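Side-chain contacts in thermophilic dibenzothiophene desulfurization enzyme C (Paenibacillus sp. A11-2, PDB 5XDC), which probably oxidises dibenzothiophene to its sulfoxide and then to its sulfone, using reduced FMN and molecular oxygen: residues B[271-276]-B[365-370]; B[354-359]-B[377-382]; B[27-32]-B[77-82]; B[257-262]-B[383-388]. All blocks are in the same frame, centred on the assembly; numbering follows the deposited sequence. Where two conformers were deposited one is given.

In the fold
The four contacts show how one long helix can serve several parts of a fold. Helix 247-276 enters contact 4 through its middle and contact 1 through its C-terminal end, about 23 Å away between centres. Helix 376-385 links contacts 2 and 4, whose centres are about 10 Å apart and which touch through I262. Contact 3, in the N-terminal helical domain, closes first along the chain; the others lie in the C-terminal domain, where contacts 1 and 2 alternate their segments, both within the span of contact 4. S82 packs on G261, joining contacts 3 and 4. Contacts 1, 2 and 4 touch a second subunit, so helices that help form the indole and FMN sites also make subunit contacts.

Contact 1 (B[271-276]-B[365-370]); sequences AHYSRS and ARAAAS. With SO4 (sulfate ion), chain L.
The methyl of A367 sits over one face of the Y273 phenol, a CH-pi contact with CB 4.2 Å from the ring centroid and 26° off the ring normal, while a water lies in the ring plane at the hydroxyl edge. The guanidinium of R275, in the same helix, has the backbone O of A271 3.7 Å above the centre of one face and the N of H272 nearer the rim of that face; at its edge lies an oxygen of a sulfate ion, probably from the crystallisation liquor. Y273 places CG anti to the backbone N (chi1 -178°), which sends the phenol across to helix 365-369. There its OH comes within 3.4 Å of R366 CB and 3.2 Å of A367 N, the latter at an angle too poor for a hydrogen bond. The water lies 3.2 Å from Y273 OH and accepts a weak hydrogen bond from R366 N, bridging the helices. In this acyl-CoA dehydrogenase fold, the end of helix 247-276 thus backs the short helix after helix 331-363, where A365 and R366 contribute to an FMN site. The aromatic packing continues to H277 and F373, both stacked on Y273. R275 bends at chi3; NE and NH2 both donate to sulfate O3, NH2 at 2.8 Å, although the placement of that oxygen is less certain. A leucine in place of R275 would probably leave the sulfate without these donors and the backbone O of L403 in another subunit without its bond from NH1. S276 OG and S276 N approach H272 O from opposite faces of its carbonyl plane.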
# COMPACT_ATOMS: atom_id res chain seq x y z
N ALA B 271 -10.31 -19.20 -3.86
CA ALA B 271 -11.69 -19.28 -3.37
C ALA B 271 -12.13 -20.73 -3.22
O ALA B 271 -12.74 -21.11 -2.21
CB ALA B 271 -12.62 -18.54 -4.33
N HIS B 272 -11.79 -21.56 -4.21
CA HIS B 272 -12.11 -22.98 -4.14
C HIS B 272 -11.48 -23.63 -2.91
O HIS B 272 -12.15 -24.40 -2.21
CB HIS B 272 -11.63 -23.67 -5.42
CG HIS B 272 -11.87 -25.15 -5.43
ND1 HIS B 272 -10.93 -26.06 -5.00
CD2 HIS B 272 -12.96 -25.87 -5.80
CE1 HIS B 272 -11.42 -27.28 -5.11
NE2 HIS B 272 -12.65 -27.20 -5.60
N TYR B 273 -10.22 -23.32 -2.63
CA TYR B 273 -9.55 -23.86 -1.45
C TYR B 273 -10.24 -23.38 -0.18
O TYR B 273 -10.47 -24.17 0.75
CB TYR B 273 -8.08 -23.45 -1.43
CG TYR B 273 -7.35 -24.02 -0.25
CD1 TYR B 273 -7.34 -23.36 0.97
CD2 TYR B 273 -6.65 -25.22 -0.36
CE1 TYR B 273 -6.67 -23.88 2.06
CE2 TYR B 273 -5.98 -25.75 0.72
CZ TYR B 273 -6.00 -25.08 1.93
OH TYR B 273 -5.32 -25.63 2.99
N SER B 274 -10.55 -22.09 -0.11
CA SER B 274 -11.18 -21.54 1.08
C SER B 274 -12.51 -22.23 1.37
O SER B 274 -12.82 -22.56 2.52
CB SER B 274 -11.38 -20.03 0.91
OG SER B 274 -10.16 -19.33 1.06
N ARG B 275 -13.31 -22.45 0.33
CA ARG B 275 -14.62 -23.06 0.53
C ARG B 275 -14.51 -24.50 1.02
O ARG B 275 -15.37 -24.95 1.78
CB ARG B 275 -15.43 -23.01 -0.76
CG ARG B 275 -15.98 -21.61 -1.06
CD ARG B 275 -16.93 -21.61 -2.23
NE ARG B 275 -16.28 -22.02 -3.47
CZ ARG B 275 -15.80 -21.20 -4.41
NH1 ARG B 275 -15.88 -19.88 -4.29
NH2 ARG B 275 -15.22 -21.73 -5.48
N SER B 276 -13.47 -25.22 0.62
CA SER B 276 -13.38 -26.64 0.94
C SER B 276 -12.42 -26.93 2.08
O SER B 276 -12.36 -28.07 2.54
CB SER B 276 -12.96 -27.44 -0.30
OG SER B 276 -11.70 -27.02 -0.78
N ALA B 365 -2.63 -21.52 7.01
CA ALA B 365 -1.32 -22.16 7.06
C ALA B 365 -1.26 -23.42 6.21
O ALA B 365 -0.22 -23.71 5.60
CB ALA B 365 -0.94 -22.48 8.50
N ARG B 366 -2.34 -24.20 6.17
CA ARG B 366 -2.27 -25.48 5.48
C ARG B 366 -2.09 -25.30 3.98
O ARG B 366 -1.58 -26.21 3.33
CB ARG B 366 -3.50 -26.31 5.77
CG ARG B 366 -3.57 -26.80 7.22
CD ARG B 366 -5.01 -27.15 7.60
NE ARG B 366 -5.51 -28.29 6.83
CZ ARG B 366 -6.78 -28.46 6.47
NH1 ARG B 366 -7.71 -27.57 6.79
NH2 ARG B 366 -7.12 -29.54 5.77
N ALA B 367 -2.48 -24.15 3.43
CA ALA B 367 -2.26 -23.91 2.00
C ALA B 367 -0.78 -23.88 1.66
O ALA B 367 -0.40 -24.23 0.54
CB ALA B 367 -2.95 -22.62 1.57
N ALA B 368 0.07 -23.46 2.59
CA ALA B 368 1.52 -23.44 2.40
C ALA B 368 2.20 -24.68 2.95
O ALA B 368 3.25 -25.08 2.43
CB ALA B 368 2.14 -22.21 3.07
N ALA B 369 1.64 -25.27 4.01
CA ALA B 369 2.24 -26.48 4.59
C ALA B 369 2.21 -27.65 3.62
O ALA B 369 3.06 -28.55 3.70
CB ALA B 369 1.49 -26.86 5.87
N SER B 370 1.24 -27.66 2.71
CA SER B 370 1.11 -28.71 1.70
C SER B 370 1.69 -28.22 0.38
O SER B 370 1.00 -27.57 -0.40
CB SER B 370 -0.36 -29.09 1.54
OG SER B 370 -0.58 -29.62 0.24
S SO4 L . -16.48 -25.33 -5.20
O1 SO4 L . -17.36 -25.09 -4.06
O2 SO4 L . -17.15 -25.04 -6.46
O3 SO4 L . -15.32 -24.45 -5.08
O4 SO4 L . -16.06 -26.73 -5.19
O HOH W 1 -5.46 -23.45 5.39

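Contact 2 (B[354-359]-B[377-382]); sequences ELTSRL and RFWRDA
T356 and W379 bring their CA atoms to 4.8 Å where segments 354-359 and 377-382 run nearly antiparallel, their helix axes 154° apart and 8.5 Å from each other at closest approach. The small T356 side chain is consistent with so near an approach. It is wedged against the facing backbone and divides its two branches between neighbouring residues: OG1 lies 3.4 Å from W379 CB and in the plane of the indole ring, at its edge, whereas the methyl CG2 meets F378 CB at 3.8 Å. The torsion explains the split. OG1 stands between the backbone N and the carbonyl carbon (chi1 55°), where it also hydrogen-bonds to the O of V352 in its own helix, and CG2 is left anti to the carbonyl carbon. An alanine at T356 is likely to open a gap between F378 CB and the tryptophan edge and to leave V352 O without its side-chain donor. A water joins the backbones, donating to T356 O at 2.8 Å and accepting from W379 N at 3.0 Å. S357 plays a lesser part here, its CB standing 4.2 Å from W379 CD1. Its hydroxyl instead binds NE1 of W379 in a second subunit, and the reciprocal bond ties W379 NE1 to S357 of that subunit; the two W379 rings stack on each other. The contact therefore belongs to the helical C-terminal domain and to a subunit interface at once. Within the chain, A266 of helix 247-276 packs on T356 and F378, F302 of helix 293-324 lies against L355, and helix 16-38 touches R377.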
# COMPACT_ATOMS: atom_id res chain seq x y z
N GLU B 354 0.60 -8.64 -5.99
CA GLU B 354 0.06 -8.56 -4.63
C GLU B 354 -0.85 -9.74 -4.34
O GLU B 354 -0.73 -10.40 -3.30
CB GLU B 354 -0.72 -7.25 -4.44
CG GLU B 354 0.14 -6.03 -4.44
CD GLU B 354 -0.66 -4.74 -4.23
OE1 GLU B 354 -1.90 -4.82 -4.09
OE2 GLU B 354 -0.04 -3.66 -4.20
N LEU B 355 -1.77 -10.04 -5.26
CA LEU B 355 -2.81 -11.03 -5.05
C LEU B 355 -2.25 -12.44 -4.90
O LEU B 355 -2.67 -13.21 -4.03
CB LEU B 355 -3.78 -10.92 -6.23
CG LEU B 355 -4.93 -11.85 -6.50
CD1 LEU B 355 -5.86 -11.10 -7.49
CD2 LEU B 355 -4.45 -13.16 -7.08
N THR B 356 -1.30 -12.81 -5.76
CA THR B 356 -0.82 -14.18 -5.75
C THR B 356 -0.04 -14.50 -4.48
O THR B 356 0.07 -15.68 -4.12
CB THR B 356 0.04 -14.47 -6.98
OG1 THR B 356 1.12 -13.53 -7.08
CG2 THR B 356 -0.81 -14.41 -8.24
N SER B 357 0.46 -13.48 -3.79
CA SER B 357 1.15 -13.64 -2.52
C SER B 357 0.19 -13.51 -1.35
O SER B 357 0.18 -14.36 -0.45
CB SER B 357 2.27 -12.60 -2.40
OG SER B 357 2.86 -12.67 -1.12
N ARG B 358 -0.65 -12.48 -1.35
CA ARG B 358 -1.46 -12.18 -0.17
C ARG B 358 -2.64 -13.12 0.00
O ARG B 358 -3.17 -13.22 1.11
CB ARG B 358 -1.95 -10.73 -0.23
CG ARG B 358 -0.83 -9.72 0.02
CD ARG B 358 -1.32 -8.31 -0.21
NE ARG B 358 -0.22 -7.35 -0.27
CZ ARG B 358 -0.35 -6.09 -0.66
NH1 ARG B 358 -1.53 -5.61 -1.02
NH2 ARG B 358 0.72 -5.30 -0.68
N LEU B 359 -3.09 -13.80 -1.06
CA LEU B 359 -4.22 -14.71 -0.90
C LEU B 359 -3.91 -15.84 0.08
O LEU B 359 -4.84 -16.41 0.64
CB LEU B 359 -4.65 -15.28 -2.26
CG LEU B 359 -5.54 -14.35 -3.09
CD1 LEU B 359 -5.72 -14.88 -4.50
CD2 LEU B 359 -6.88 -14.17 -2.42
N ARG B 377 2.47 -21.57 -7.83
CA ARG B 377 2.66 -21.47 -9.28
C ARG B 377 2.19 -20.12 -9.81
O ARG B 377 2.83 -19.54 -10.70
CB ARG B 377 1.91 -22.60 -9.97
CG ARG B 377 1.99 -22.57 -11.47
CD ARG B 377 1.32 -23.82 -12.06
NE ARG B 377 -0.06 -23.99 -11.59
CZ ARG B 377 -1.13 -23.44 -12.14
NH1 ARG B 377 -1.01 -22.70 -13.24
NH2 ARG B 377 -2.32 -23.64 -11.61
N PHE B 378 1.07 -19.61 -9.30
CA PHE B 378 0.56 -18.34 -9.80
C PHE B 378 1.54 -17.19 -9.53
O PHE B 378 1.88 -16.42 -10.43
CB PHE B 378 -0.81 -18.04 -9.19
CG PHE B 378 -1.88 -19.04 -9.57
CD1 PHE B 378 -2.52 -18.96 -10.80
CD2 PHE B 378 -2.27 -20.04 -8.68
CE1 PHE B 378 -3.51 -19.86 -11.15
CE2 PHE B 378 -3.26 -20.94 -9.02
CZ PHE B 378 -3.87 -20.86 -10.26
N TRP B 379 2.03 -17.09 -8.29
CA TRP B 379 3.03 -16.08 -7.98
C TRP B 379 4.30 -16.31 -8.79
O TRP B 379 4.87 -15.36 -9.33
CB TRP B 379 3.34 -16.07 -6.49
CG TRP B 379 4.47 -15.14 -6.12
CD1 TRP B 379 4.39 -13.80 -5.88
CD2 TRP B 379 5.85 -15.48 -5.97
NE1 TRP B 379 5.63 -13.28 -5.59
CE2 TRP B 379 6.55 -14.30 -5.64
CE3 TRP B 379 6.57 -16.67 -6.07
CZ2 TRP B 379 7.91 -14.27 -5.41
CZ3 TRP B 379 7.93 -16.64 -5.85
CH2 TRP B 379 8.59 -15.45 -5.51
N ARG B 380 4.74 -17.56 -8.91
CA ARG B 380 5.97 -17.81 -9.65
C ARG B 380 5.84 -17.38 -11.11
O ARG B 380 6.74 -16.74 -11.67
CB ARG B 380 6.35 -19.29 -9.57
CG ARG B 380 6.91 -19.70 -8.22
CD ARG B 380 7.51 -21.09 -8.26
NE ARG B 380 6.51 -22.15 -8.26
CZ ARG B 380 6.15 -22.87 -9.32
NH1 ARG B 380 6.68 -22.66 -10.51
NH2 ARG B 380 5.23 -23.81 -9.19
N ASP B 381 4.71 -17.71 -11.74
CA ASP B 381 4.50 -17.34 -13.14
C ASP B 381 4.44 -15.84 -13.31
O ASP B 381 5.13 -15.26 -14.16
CB ASP B 381 3.21 -17.99 -13.64
CG ASP B 381 3.34 -19.49 -13.81
OD1 ASP B 381 4.47 -20.00 -13.96
OD2 ASP B 381 2.28 -20.17 -13.79
N ALA B 382 3.63 -15.18 -12.48
CA ALA B 382 3.50 -13.73 -12.57
C ALA B 382 4.80 -13.04 -12.20
O ALA B 382 5.21 -12.10 -12.88
CB ALA B 382 2.37 -13.26 -11.66
O HOH W 2 0.70 -17.88 -5.75

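Contact 3 (B[27-32]-B[77-82]); sequences TFRVTV and IAEIAS
R29 reaches from helix 16-38 to E79 and S82 of helix 70-83, two helices of the N-terminal helical domain of the acyl-CoA dehydrogenase fold that run in roughly the same direction, 29° apart with axes 10.2 Å from each other. A single nitrogen, NH2, serves both partners. Its bond to E79 OE1 is nearly straight (166°) but long and weak at 3.4 Å, the hydrogen-bonded part of a salt bridge; its bond to S82 OG is shorter, 3.0 Å, yet weak because it is bent. The carboxylate plane is turned 71° from that of the guanidinium, so one oxygen carries the interaction and the two groups do not pair side by side. Two waters also lie at the guanidinium edge: one accepts from NH1 at 2.8 Å and donates to the same OE1, while the other accepts from NE at 2.9 Å and donates to S82 O. Together they tie all three guanidinium nitrogens to helix 70-83 and would probably limit rotation of the group. Next to this polar cluster is a buried apolar layer, in which I80 CG2 approaches the edge of the F28 ring, 4.0 Å from CE2. That layer is backed by L87 of helix 85-104, which touches both F28 and I80; F91 adds to the packing on I80, and I49 of helix 43-52 bears on F28. E79 reaches the cluster through a bend at chi2, and S82 is fixed by its own helix. Its OG gives its proton to E79 O at 2.6 Å, approaching somewhat out of the carbonyl plane, and so meets R29 as an acceptor.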
# COMPACT_ATOMS: atom_id res chain seq x y z
N THR B 27 -9.11 -28.26 -20.12
CA THR B 27 -8.25 -29.43 -20.20
C THR B 27 -6.86 -29.13 -19.63
O THR B 27 -6.26 -29.99 -18.97
CB THR B 27 -8.14 -29.92 -21.65
OG1 THR B 27 -7.39 -29.01 -22.45
CG2 THR B 27 -9.53 -30.09 -22.27
N PHE B 28 -6.36 -27.91 -19.84
CA PHE B 28 -5.02 -27.60 -19.36
C PHE B 28 -4.95 -27.59 -17.84
O PHE B 28 -3.92 -27.97 -17.26
CB PHE B 28 -4.56 -26.24 -19.92
CG PHE B 28 -4.43 -26.17 -21.43
CD1 PHE B 28 -4.30 -27.32 -22.21
CD2 PHE B 28 -4.41 -24.94 -22.07
CE1 PHE B 28 -4.17 -27.24 -23.58
CE2 PHE B 28 -4.29 -24.86 -23.46
CZ PHE B 28 -4.17 -26.01 -24.21
N ARG B 29 -6.03 -27.16 -17.16
CA ARG B 29 -6.01 -27.11 -15.69
C ARG B 29 -5.82 -28.49 -15.08
O ARG B 29 -5.28 -28.60 -13.96
CB ARG B 29 -7.31 -26.51 -15.15
CG ARG B 29 -7.44 -25.05 -15.38
CD ARG B 29 -8.58 -24.41 -14.56
NE ARG B 29 -8.76 -23.03 -15.01
CZ ARG B 29 -9.59 -22.64 -15.97
NH1 ARG B 29 -10.38 -23.52 -16.57
NH2 ARG B 29 -9.64 -21.36 -16.32
N VAL B 30 -6.25 -29.55 -15.77
CA VAL B 30 -6.17 -30.90 -15.22
C VAL B 30 -4.72 -31.30 -14.99
O VAL B 30 -4.40 -32.01 -14.03
CB VAL B 30 -6.89 -31.90 -16.14
CG1 VAL B 30 -6.75 -33.32 -15.60
CG2 VAL B 30 -8.35 -31.52 -16.30
N THR B 31 -3.82 -30.90 -15.89
CA THR B 31 -2.46 -31.41 -15.90
C THR B 31 -1.39 -30.38 -15.61
O THR B 31 -0.21 -30.74 -15.56
CB THR B 31 -2.15 -32.04 -17.27
OG1 THR B 31 -2.40 -31.06 -18.29
CG2 THR B 31 -3.00 -33.29 -17.49
N VAL B 32 -1.74 -29.10 -15.44
CA VAL B 32 -0.71 -28.06 -15.38
C VAL B 32 0.21 -28.26 -14.17
O VAL B 32 1.42 -28.01 -14.25
CB VAL B 32 -1.37 -26.66 -15.37
CG1 VAL B 32 -2.33 -26.49 -14.19
CG2 VAL B 32 -0.30 -25.56 -15.38
N ILE B 77 -6.52 -15.19 -24.68
CA ILE B 77 -5.21 -15.23 -24.01
C ILE B 77 -5.40 -15.27 -22.50
O ILE B 77 -4.79 -16.09 -21.79
CB ILE B 77 -4.35 -14.03 -24.42
CG1 ILE B 77 -3.89 -14.14 -25.88
CG2 ILE B 77 -3.13 -13.89 -23.52
CD1 ILE B 77 -3.36 -12.86 -26.47
N ALA B 78 -6.22 -14.35 -21.97
CA ALA B 78 -6.45 -14.31 -20.53
C ALA B 78 -7.08 -15.60 -20.03
O ALA B 78 -6.72 -16.11 -18.96
CB ALA B 78 -7.32 -13.10 -20.17
N GLU B 79 -8.01 -16.16 -20.80
CA GLU B 79 -8.68 -17.38 -20.35
C GLU B 79 -7.68 -18.53 -20.28
O GLU B 79 -7.63 -19.27 -19.28
CB GLU B 79 -9.83 -17.71 -21.30
CG GLU B 79 -10.54 -19.03 -21.00
CD GLU B 79 -11.20 -19.05 -19.64
OE1 GLU B 79 -11.31 -20.15 -19.05
OE2 GLU B 79 -11.59 -17.98 -19.13
N ILE B 80 -6.87 -18.70 -21.32
CA ILE B 80 -5.90 -19.79 -21.31
C ILE B 80 -4.87 -19.55 -20.21
O ILE B 80 -4.48 -20.48 -19.50
CB ILE B 80 -5.25 -19.94 -22.69
CG1 ILE B 80 -6.30 -20.44 -23.68
CG2 ILE B 80 -4.09 -20.91 -22.63
CD1 ILE B 80 -5.84 -20.50 -25.12
N ALA B 81 -4.41 -18.31 -20.07
CA ALA B 81 -3.39 -18.02 -19.07
C ALA B 81 -3.90 -18.32 -17.66
O ALA B 81 -3.10 -18.70 -16.79
CB ALA B 81 -2.96 -16.56 -19.14
N SER B 82 -5.20 -18.13 -17.41
CA SER B 82 -5.76 -18.41 -16.10
C SER B 82 -5.66 -19.88 -15.73
O SER B 82 -5.65 -20.21 -14.54
CB SER B 82 -7.23 -17.95 -16.04
OG SER B 82 -8.10 -18.84 -16.72
O HOH W 3 -12.00 -22.78 -18.70
O HOH W 4 -6.87 -22.10 -13.06

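Contact 4 (B[257-262]-B[383-388]); sequences HLYLGI and RTHTLH. With IND (indole), chain J.
Y259 is gripped on its face by T386 and at its hydroxyl by H385, and this is the tight part of the contact. The methyl CG2 of T386 lies almost squarely above the phenol, 3.8 Å from the centroid and 7° off the normal, while Y259 OH and H385 ND1 share a hydrogen bond of 2.8 Å. The two rings meet rim to rim with planes 50° apart, neither covering the other. T386 is itself anchored: OG1 accepts from R383 NH2 at 2.8 Å and hydrogen-bonds to the O of A382, which probably helps keep the methyl turned to the tyrosine. Packing is looser around this core. A water 3.0 Å from Y259 OH donates only weakly to T386 O, and L258 CD1 lies over one face of the imidazole at a slack 4.3 Å from H385 CE1, with H388 CB over the opposite face. H385 has CG anti to the backbone N (chi1 -164°), a setting that lets ND1 face Y259 while CD2 comes within 3.7 Å of indole C8. Its remaining nitrogen, NE2, bonds to the hydroxyl of Y93, an FMN-site residue. Y259 thus probably helps to orient H385 in the indole pocket, which T384 and H388 also line, beside the flavin site of this DszC-family monooxygenase.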
# COMPACT_ATOMS: atom_id res chain seq x y z
N HIS B 257 -2.84 -9.01 -20.45
CA HIS B 257 -3.85 -10.05 -20.33
C HIS B 257 -3.30 -11.36 -19.75
O HIS B 257 -4.05 -12.12 -19.14
CB HIS B 257 -4.49 -10.27 -21.70
CG HIS B 257 -5.48 -9.21 -22.05
ND1 HIS B 257 -5.12 -7.99 -22.57
CD2 HIS B 257 -6.83 -9.15 -21.88
CE1 HIS B 257 -6.20 -7.24 -22.74
NE2 HIS B 257 -7.25 -7.92 -22.32
N LEU B 258 -2.00 -11.64 -19.91
CA LEU B 258 -1.40 -12.74 -19.16
C LEU B 258 -1.53 -12.48 -17.67
O LEU B 258 -1.92 -13.38 -16.90
CB LEU B 258 0.08 -12.90 -19.52
CG LEU B 258 0.42 -13.29 -20.96
CD1 LEU B 258 1.92 -13.42 -21.10
CD2 LEU B 258 -0.28 -14.60 -21.34
N TYR B 259 -1.24 -11.25 -17.24
CA TYR B 259 -1.27 -10.92 -15.82
C TYR B 259 -2.69 -10.93 -15.28
O TYR B 259 -2.94 -11.45 -14.19
CB TYR B 259 -0.58 -9.58 -15.57
CG TYR B 259 0.80 -9.47 -16.19
CD1 TYR B 259 1.56 -10.60 -16.46
CD2 TYR B 259 1.32 -8.25 -16.52
CE1 TYR B 259 2.79 -10.49 -17.06
CE2 TYR B 259 2.55 -8.13 -17.12
CZ TYR B 259 3.28 -9.27 -17.41
OH TYR B 259 4.50 -9.12 -18.01
N LEU B 260 -3.64 -10.38 -16.04
CA LEU B 260 -5.04 -10.45 -15.60
C LEU B 260 -5.54 -11.89 -15.56
O LEU B 260 -6.30 -12.27 -14.66
CB LEU B 260 -5.92 -9.61 -16.52
CG LEU B 260 -5.61 -8.12 -16.53
CD1 LEU B 260 -6.44 -7.43 -17.61
CD2 LEU B 260 -5.91 -7.50 -15.17
N GLY B 261 -5.13 -12.72 -16.52
CA GLY B 261 -5.54 -14.12 -16.48
C GLY B 261 -4.97 -14.87 -15.29
O GLY B 261 -5.69 -15.63 -14.62
N ILE B 262 -3.69 -14.68 -15.01
CA ILE B 262 -3.09 -15.32 -13.84
C ILE B 262 -3.81 -14.87 -12.57
O ILE B 262 -4.13 -15.68 -11.70
CB ILE B 262 -1.58 -15.01 -13.76
CG1 ILE B 262 -0.84 -15.68 -14.92
CG2 ILE B 262 -1.01 -15.46 -12.42
CD1 ILE B 262 0.57 -15.18 -15.09
N ARG B 383 5.45 -13.47 -11.11
CA ARG B 383 6.67 -12.80 -10.68
C ARG B 383 7.75 -12.89 -11.76
O ARG B 383 8.54 -11.95 -11.94
CB ARG B 383 7.18 -13.41 -9.37
CG ARG B 383 8.48 -12.83 -8.81
CD ARG B 383 8.33 -11.39 -8.35
NE ARG B 383 8.14 -10.47 -9.46
CZ ARG B 383 7.91 -9.18 -9.34
NH1 ARG B 383 7.89 -8.61 -8.14
NH2 ARG B 383 7.69 -8.43 -10.42
N THR B 384 7.80 -14.01 -12.49
CA THR B 384 8.76 -14.16 -13.58
C THR B 384 8.45 -13.21 -14.73
O THR B 384 9.30 -12.40 -15.13
CB THR B 384 8.77 -15.62 -14.05
OG1 THR B 384 9.19 -16.49 -12.99
CG2 THR B 384 9.72 -15.83 -15.22
N HIS B 385 7.25 -13.30 -15.31
CA HIS B 385 7.07 -12.58 -16.55
C HIS B 385 6.89 -11.08 -16.36
O HIS B 385 7.23 -10.31 -17.27
CB HIS B 385 5.90 -13.11 -17.36
CG HIS B 385 5.96 -12.64 -18.77
ND1 HIS B 385 5.27 -11.53 -19.20
CD2 HIS B 385 6.75 -13.02 -19.80
CE1 HIS B 385 5.57 -11.29 -20.46
NE2 HIS B 385 6.47 -12.18 -20.85
N THR B 386 6.37 -10.62 -15.21
CA THR B 386 6.21 -9.18 -15.01
C THR B 386 7.54 -8.44 -15.08
O THR B 386 7.55 -7.21 -15.20
CB THR B 386 5.55 -8.88 -13.65
OG1 THR B 386 6.24 -9.57 -12.59
CG2 THR B 386 4.07 -9.23 -13.63
N LEU B 387 8.67 -9.16 -14.99
CA LEU B 387 10.00 -8.58 -15.09
C LEU B 387 10.47 -8.41 -16.53
O LEU B 387 11.57 -7.91 -16.75
CB LEU B 387 11.00 -9.47 -14.35
CG LEU B 387 10.67 -9.70 -12.87
CD1 LEU B 387 11.56 -10.78 -12.28
CD2 LEU B 387 10.80 -8.42 -12.08
N HIS B 388 9.65 -8.82 -17.50
CA HIS B 388 10.03 -8.71 -18.91
C HIS B 388 10.65 -7.35 -19.22
O HIS B 388 11.70 -7.25 -19.86
CB HIS B 388 8.80 -8.96 -19.78
CG HIS B 388 9.04 -8.77 -21.24
ND1 HIS B 388 8.99 -7.53 -21.85
CD2 HIS B 388 9.33 -9.66 -22.22
CE1 HIS B 388 9.23 -7.67 -23.14
NE2 HIS B 388 9.43 -8.95 -23.39
N1 IND J . 9.53 -15.67 -19.23
C2 IND J . 9.37 -16.19 -20.44
C3 IND J . 9.87 -15.29 -21.20
C4 IND J . 10.94 -13.04 -21.15
C5 IND J . 11.33 -12.05 -20.24
C6 IND J . 11.14 -12.23 -18.86
C7 IND J . 10.54 -13.40 -18.39
C8 IND J . 10.15 -14.38 -19.28
C9 IND J . 10.35 -14.19 -20.69
O HOH W 5 6.59 -7.04 -18.20